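Local structure of PLP-Dependent L-Arginine Hydroxylase MppP (Streptomyces wadayamensis, 6C9B) at residues B[134-142]-B[164-174]. The protein is a pyridoxal phosphate-dependent oxidase that acts on L-arginine, yielding 4-hydroxy-2-ketoarginine and 2-ketoarginine. Residues are numbered along the deposited sequence; the frame is centred on the assembly and turned at random.
Sequences EDALHGADL and RVLAEERLRRL
Glu134 CB sits off one face of the Arg164 guanidinium, 3.4 Å from NH1. One water joins Glu134 OE1 to that nitrogen, while OE2 turns to Thr162 and Asn159. Asp135 takes the guanidinium edge in a salt bridge: OD1 accepts Arg164 NH2 at 3.1 Å, in the guanidinium plane, and NH1 weakly. Leu137 meets Leu166 CD1 with CG and Leu174 CD2 with CD1, and all three pack on Val155 of strand 152-156. This is the large domain of the aminotransferase fold, where the short helix 134-139 runs at 86° to the first turns, 168-174, of helix 168-181, which lies against the central mixed sheet. Arg164 CG lies over one face of the His138 ring, a CH-pi contact 3.9 Å from the centroid, with Leu137 CG opposite, toward the rim; a water links ND1 to Ala167 N. Bends at chi2 and chi3 curl Arg170 round to the C-terminal end of helix 134-139, where NE reaches His138 O at 3.1 Å from above the carbonyl plane. Asp141 makes two salt bridges: OD1 receives Arg170 NH1 at 2.9 Å on its anti lone pair, OD2 receives Arg173 NE from above the carboxylate plane; Arg173 NH1 pairs with Glu176. Leu142 CD1 presses tightly on Leu174 CD1, 3.4 Å away.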
ATOM      1  N   GLU B 134       1.029 -29.521   3.616  1.00 19.37           N
ATOM      2  CA  GLU B 134       2.473 -29.436   3.443  1.00 18.53           C
ATOM      3  C   GLU B 134       3.070 -30.785   3.079  1.00 18.80           C
ATOM      4  O   GLU B 134       3.970 -30.854   2.240  1.00 22.79           O
ATOM      5  CB  GLU B 134       3.125 -28.861   4.701  1.00 18.72           C
ATOM      6  CG  GLU B 134       2.858 -27.413   4.856  1.00 18.30           C
ATOM      7  CD  GLU B 134       3.617 -26.784   5.981  1.00 22.33           C
ATOM      8  OE1 GLU B 134       3.542 -27.355   7.103  1.00 25.76           O
ATOM      9  OE2 GLU B 134       4.270 -25.738   5.727  1.00 20.59           O
ATOM     10  N   ASP B 135       2.587 -31.884   3.687  1.00 17.26           N
ATOM     11  CA  ASP B 135       3.159 -33.183   3.371  1.00 18.36           C
ATOM     12  C   ASP B 135       2.989 -33.512   1.902  1.00 22.45           C
ATOM     13  O   ASP B 135       3.916 -34.032   1.267  1.00 20.31           O
ATOM     14  CB  ASP B 135       2.511 -34.266   4.212  1.00 21.25           C
ATOM     15  CG  ASP B 135       3.109 -34.362   5.592  1.00 42.82           C
ATOM     16  OD1 ASP B 135       4.148 -33.705   5.823  1.00 47.68           O
ATOM     17  OD2 ASP B 135       2.529 -35.081   6.429  1.00 50.58           O
ATOM     18  N   ALA B 136       1.809 -33.217   1.345  1.00 19.17           N
ATOM     19  CA  ALA B 136       1.573 -33.458  -0.077  1.00 19.30           C
ATOM     20  C   ALA B 136       2.459 -32.579  -0.949  1.00 21.09           C
ATOM     21  O   ALA B 136       3.016 -33.044  -1.958  1.00 21.96           O
ATOM     22  CB  ALA B 136       0.091 -33.219  -0.413  1.00 20.38           C
ATOM     23  N   LEU B 137       2.588 -31.303  -0.593  1.00 19.82           N
ATOM     24  CA  LEU B 137       3.353 -30.362  -1.409  1.00 20.14           C
ATOM     25  C   LEU B 137       4.830 -30.735  -1.485  1.00 22.90           C
ATOM     26  O   LEU B 137       5.455 -30.671  -2.552  1.00 21.38           O
ATOM     27  CB  LEU B 137       3.215 -28.959  -0.816  1.00 19.76           C
ATOM     28  CG  LEU B 137       4.057 -27.872  -1.474  1.00 23.13           C
ATOM     29  CD1 LEU B 137       3.608 -27.666  -2.889  1.00 27.87           C
ATOM     30  CD2 LEU B 137       3.934 -26.562  -0.665  1.00 24.44           C
ATOM     31  N   HIS B 138       5.424 -31.064  -0.347  1.00 20.10           N
ATOM     32  CA  HIS B 138       6.847 -31.356  -0.297  1.00 19.69           C
ATOM     33  C   HIS B 138       7.160 -32.791  -0.679  1.00 21.46           C
ATOM     34  O   HIS B 138       8.233 -33.058  -1.238  1.00 24.81           O
ATOM     35  CB  HIS B 138       7.382 -31.071   1.113  1.00 21.02           C
ATOM     36  CG  HIS B 138       7.286 -29.629   1.490  1.00 21.64           C
ATOM     37  ND1 HIS B 138       8.267 -28.713   1.177  1.00 29.30           N
ATOM     38  CD2 HIS B 138       6.289 -28.931   2.072  1.00 25.99           C
ATOM     39  CE1 HIS B 138       7.888 -27.512   1.583  1.00 28.05           C
ATOM     40  NE2 HIS B 138       6.691 -27.617   2.132  1.00 24.08           N
ATOM     41  N   GLY B 139       6.243 -33.719  -0.413  1.00 23.92           N
ATOM     42  CA  GLY B 139       6.583 -35.134  -0.447  1.00 22.90           C
ATOM     43  C   GLY B 139       6.289 -35.830  -1.756  1.00 21.96           C
ATOM     44  O   GLY B 139       6.854 -36.899  -2.011  1.00 21.65           O
ATOM     45  N   ALA B 140       5.424 -35.261  -2.604  1.00 21.44           N
ATOM     46  CA  ALA B 140       5.023 -35.981  -3.804  1.00 23.34           C
ATOM     47  C   ALA B 140       4.680 -34.994  -4.904  1.00 19.73           C
ATOM     48  O   ALA B 140       4.345 -33.846  -4.635  1.00 22.48           O
ATOM     49  CB  ALA B 140       3.821 -36.880  -3.529  1.00 25.85           C
ATOM     50  N   ASP B 141       4.761 -35.465  -6.149  1.00 22.12           N
ATOM     51  CA  ASP B 141       4.263 -34.660  -7.252  1.00 21.54           C
ATOM     52  C   ASP B 141       2.795 -34.325  -7.010  1.00 21.19           C
ATOM     53  O   ASP B 141       2.042 -35.122  -6.447  1.00 22.96           O
ATOM     54  CB  ASP B 141       4.378 -35.413  -8.574  1.00 23.00           C
ATOM     55  CG  ASP B 141       5.788 -35.590  -9.055  1.00 28.79           C
ATOM     56  OD1 ASP B 141       6.742 -35.215  -8.360  1.00 29.73           O
ATOM     57  OD2 ASP B 141       5.939 -36.127 -10.181  1.00 28.14           O
ATOM     58  N   LEU B 142       2.363 -33.157  -7.471  1.00 22.17           N
ATOM     59  CA  LEU B 142       0.933 -32.890  -7.526  1.00 22.16           C
ATOM     60  C   LEU B 142       0.262 -33.749  -8.590  1.00 22.59           C
ATOM     61  O   LEU B 142       0.860 -34.123  -9.610  1.00 24.43           O
ATOM     62  CB  LEU B 142       0.663 -31.411  -7.816  1.00 26.09           C
ATOM     63  CG  LEU B 142       1.290 -30.450  -6.812  1.00 24.99           C
ATOM     64  CD1 LEU B 142       0.968 -28.985  -7.189  1.00 26.77           C
ATOM     65  CD2 LEU B 142       0.834 -30.763  -5.388  1.00 27.72           C
ATOM     66  N   ARG B 164       8.558 -24.175   6.972  1.00 18.09           N
ATOM     67  CA  ARG B 164       8.972 -25.248   6.088  1.00 18.10           C
ATOM     68  C   ARG B 164       9.455 -24.667   4.774  1.00 20.85           C
ATOM     69  O   ARG B 164       8.791 -23.812   4.185  1.00 20.88           O
ATOM     70  CB  ARG B 164       7.800 -26.201   5.859  1.00 21.89           C
ATOM     71  CG  ARG B 164       8.189 -27.593   5.407  1.00 49.08           C
ATOM     72  CD  ARG B 164       7.433 -28.649   6.221  1.00 59.87           C
ATOM     73  NE  ARG B 164       7.437 -29.946   5.542  1.00 46.46           N
ATOM     74  CZ  ARG B 164       6.485 -30.869   5.657  1.00 51.02           C
ATOM     75  NH1 ARG B 164       5.423 -30.674   6.434  1.00 61.31           N
ATOM     76  NH2 ARG B 164       6.597 -31.998   4.969  1.00 45.43           N
ATOM     77  N   VAL B 165      10.585 -25.164   4.287  1.00 20.44           N
ATOM     78  CA  VAL B 165      11.232 -24.619   3.097  1.00 17.51           C
ATOM     79  C   VAL B 165      11.038 -25.591   1.943  1.00 20.21           C
ATOM     80  O   VAL B 165      11.380 -26.774   2.055  1.00 21.98           O
ATOM     81  CB  VAL B 165      12.730 -24.387   3.338  1.00 23.54           C
ATOM     82  CG1 VAL B 165      13.430 -23.951   2.069  1.00 22.96           C
ATOM     83  CG2 VAL B 165      12.938 -23.357   4.426  1.00 24.54           C
ATOM     84  N   LEU B 166      10.589 -25.070   0.808  1.00 17.28           N
ATOM     85  CA  LEU B 166      10.486 -25.881  -0.396  1.00 18.53           C
ATOM     86  C   LEU B 166      11.890 -26.095  -0.944  1.00 22.11           C
ATOM     87  O   LEU B 166      12.548 -25.142  -1.370  1.00 22.28           O
ATOM     88  CB  LEU B 166       9.586 -25.184  -1.409  1.00 20.22           C
ATOM     89  CG  LEU B 166       9.153 -25.987  -2.619  1.00 25.42           C
ATOM     90  CD1 LEU B 166       8.152 -27.052  -2.206  1.00 27.51           C
ATOM     91  CD2 LEU B 166       8.557 -25.033  -3.648  1.00 32.20           C
ATOM     92  N   ALA B 167      12.360 -27.336  -0.888  1.00 21.57           N
ATOM     93  CA  ALA B 167      13.711 -27.673  -1.320  1.00 24.09           C
ATOM     94  C   ALA B 167      13.837 -27.558  -2.841  1.00 21.81           C
ATOM     95  O   ALA B 167      12.854 -27.644  -3.587  1.00 23.11           O
ATOM     96  CB  ALA B 167      14.061 -29.081  -0.876  1.00 25.98           C
ATOM     97  N   GLU B 168      15.079 -27.361  -3.287  1.00 24.18           N
ATOM     98  CA  GLU B 168      15.349 -27.065  -4.690  1.00 26.88           C
ATOM     99  C   GLU B 168      14.821 -28.165  -5.585  1.00 24.00           C
ATOM    100  O   GLU B 168      14.258 -27.892  -6.647  1.00 24.13           O
ATOM    101  CB  GLU B 168      16.854 -26.867  -4.905  1.00 24.11           C
ATOM    102  CG  GLU B 168      17.231 -26.530  -6.355  1.00 26.29           C
ATOM    103  CD  GLU B 168      18.665 -26.094  -6.550  1.00 34.46           C
ATOM    104  OE1 GLU B 168      19.029 -25.878  -7.732  1.00 38.36           O
ATOM    105  OE2 GLU B 168      19.424 -25.976  -5.556  1.00 32.69           O
ATOM    106  N   GLU B 169      14.996 -29.419  -5.177  1.00 22.74           N
ATOM    107  CA  GLU B 169      14.570 -30.510  -6.041  1.00 26.10           C
ATOM    108  C   GLU B 169      13.052 -30.538  -6.179  1.00 22.55           C
ATOM    109  O   GLU B 169      12.533 -30.886  -7.243  1.00 25.16           O
ATOM    110  CB  GLU B 169      15.116 -31.840  -5.503  1.00 35.54           C
ATOM    111  CG  GLU B 169      14.683 -32.189  -4.063  1.00 77.22           C
ATOM    112  CD  GLU B 169      15.612 -31.679  -2.927  1.00 78.98           C
ATOM    113  OE1 GLU B 169      16.437 -30.740  -3.121  1.00 45.69           O
ATOM    114  OE2 GLU B 169      15.487 -32.234  -1.805  1.00 59.56           O
ATOM    115  N   ARG B 170      12.328 -30.143  -5.136  1.00 21.56           N
ATOM    116  CA  ARG B 170      10.871 -30.101  -5.249  1.00 23.51           C
ATOM    117  C   ARG B 170      10.404 -28.859  -5.990  1.00 21.16           C
ATOM    118  O   ARG B 170       9.471 -28.937  -6.796  1.00 22.32           O
ATOM    119  CB  ARG B 170      10.233 -30.174  -3.864  1.00 24.22           C
ATOM    120  CG  ARG B 170       8.701 -30.073  -3.848  1.00 24.63           C
ATOM    121  CD  ARG B 170       7.996 -31.109  -4.719  1.00 25.14           C
ATOM    122  NE  ARG B 170       8.256 -32.486  -4.295  1.00 26.01           N
ATOM    123  CZ  ARG B 170       8.005 -33.562  -5.045  1.00 25.00           C
ATOM    124  NH1 ARG B 170       7.482 -33.437  -6.256  1.00 26.40           N
ATOM    125  NH2 ARG B 170       8.274 -34.767  -4.581  1.00 29.95           N
ATOM    126  N   LEU B 171      11.047 -27.703  -5.763  1.00 19.63           N
ATOM    127  CA  LEU B 171      10.724 -26.544  -6.595  1.00 20.74           C
ATOM    128  C   LEU B 171      10.914 -26.886  -8.057  1.00 20.11           C
ATOM    129  O   LEU B 171      10.065 -26.556  -8.898  1.00 20.85           O
ATOM    130  CB  LEU B 171      11.587 -25.337  -6.228  1.00 21.63           C
ATOM    131  CG  LEU B 171      11.298 -24.075  -7.066  1.00 19.51           C
ATOM    132  CD1 LEU B 171       9.879 -23.552  -6.865  1.00 20.80           C
ATOM    133  CD2 LEU B 171      12.286 -22.931  -6.770  1.00 18.38           C
ATOM    134  N   ARG B 172      12.008 -27.569  -8.374  1.00 19.32           N
ATOM    135  CA  ARG B 172      12.278 -27.921  -9.767  1.00 21.82           C
ATOM    136  C   ARG B 172      11.168 -28.794 -10.320  1.00 20.90           C
ATOM    137  O   ARG B 172      10.640 -28.538 -11.411  1.00 24.34           O
ATOM    138  CB  ARG B 172      13.638 -28.629  -9.883  1.00 26.16           C
ATOM    139  CG  ARG B 172      13.942 -29.127 -11.295  1.00 28.94           C
ATOM    140  CD  ARG B 172      15.351 -29.728 -11.377  1.00 36.56           C
ATOM    141  NE  ARG B 172      16.345 -28.720 -11.014  1.00 77.60           N
ATOM    142  CZ  ARG B 172      17.079 -28.715  -9.899  1.00 79.92           C
ATOM    143  NH1 ARG B 172      17.926 -27.712  -9.693  1.00 61.82           N
ATOM    144  NH2 ARG B 172      16.995 -29.697  -9.003  1.00 71.12           N
ATOM    145  N   ARG B 173      10.785 -29.832  -9.572  1.00 22.21           N
ATOM    146  CA  ARG B 173       9.738 -30.725 -10.055  1.00 20.19           C
ATOM    147  C   ARG B 173       8.400 -30.001 -10.184  1.00 18.34           C
ATOM    148  O   ARG B 173       7.664 -30.201 -11.160  1.00 22.45           O
ATOM    149  CB  ARG B 173       9.604 -31.932  -9.131  1.00 25.00           C
ATOM    150  CG  ARG B 173       8.561 -32.931  -9.606  1.00 41.73           C
ATOM    151  CD  ARG B 173       8.972 -33.588 -10.947  1.00 53.66           C
ATOM    152  NE  ARG B 173       7.828 -34.179 -11.635  1.00 65.66           N
ATOM    153  CZ  ARG B 173       7.636 -34.174 -12.956  1.00 71.88           C
ATOM    154  NH1 ARG B 173       8.506 -33.594 -13.784  1.00 50.54           N
ATOM    155  NH2 ARG B 173       6.547 -34.750 -13.450  1.00 76.79           N
ATOM    156  N   LEU B 174       8.067 -29.156  -9.215  1.00 18.63           N
ATOM    157  CA  LEU B 174       6.809 -28.416  -9.279  1.00 17.35           C
ATOM    158  C   LEU B 174       6.789 -27.469 -10.479  1.00 19.87           C
ATOM    159  O   LEU B 174       5.778 -27.347 -11.174  1.00 20.36           O
ATOM    160  CB  LEU B 174       6.630 -27.650  -7.970  1.00 20.39           C
ATOM    161  CG  LEU B 174       5.324 -26.914  -7.734  1.00 34.01           C
ATOM    162  CD1 LEU B 174       4.135 -27.860  -7.774  1.00 31.05           C
ATOM    163  CD2 LEU B 174       5.386 -26.243  -6.362  1.00 31.94           C
TER
HETATM  164  O   HOH W   1       5.355 -28.843   8.546  1.00 42.75           O
HETATM  165  O   HOH W   2      10.643 -29.517   0.068  1.00 26.46           O
HETATM  166  O   HOH W   3      10.263 -34.908  -2.530  1.00 41.94           O
HETATM  167  O   HOH W   4       7.845 -37.413  -5.958  1.00 41.37           O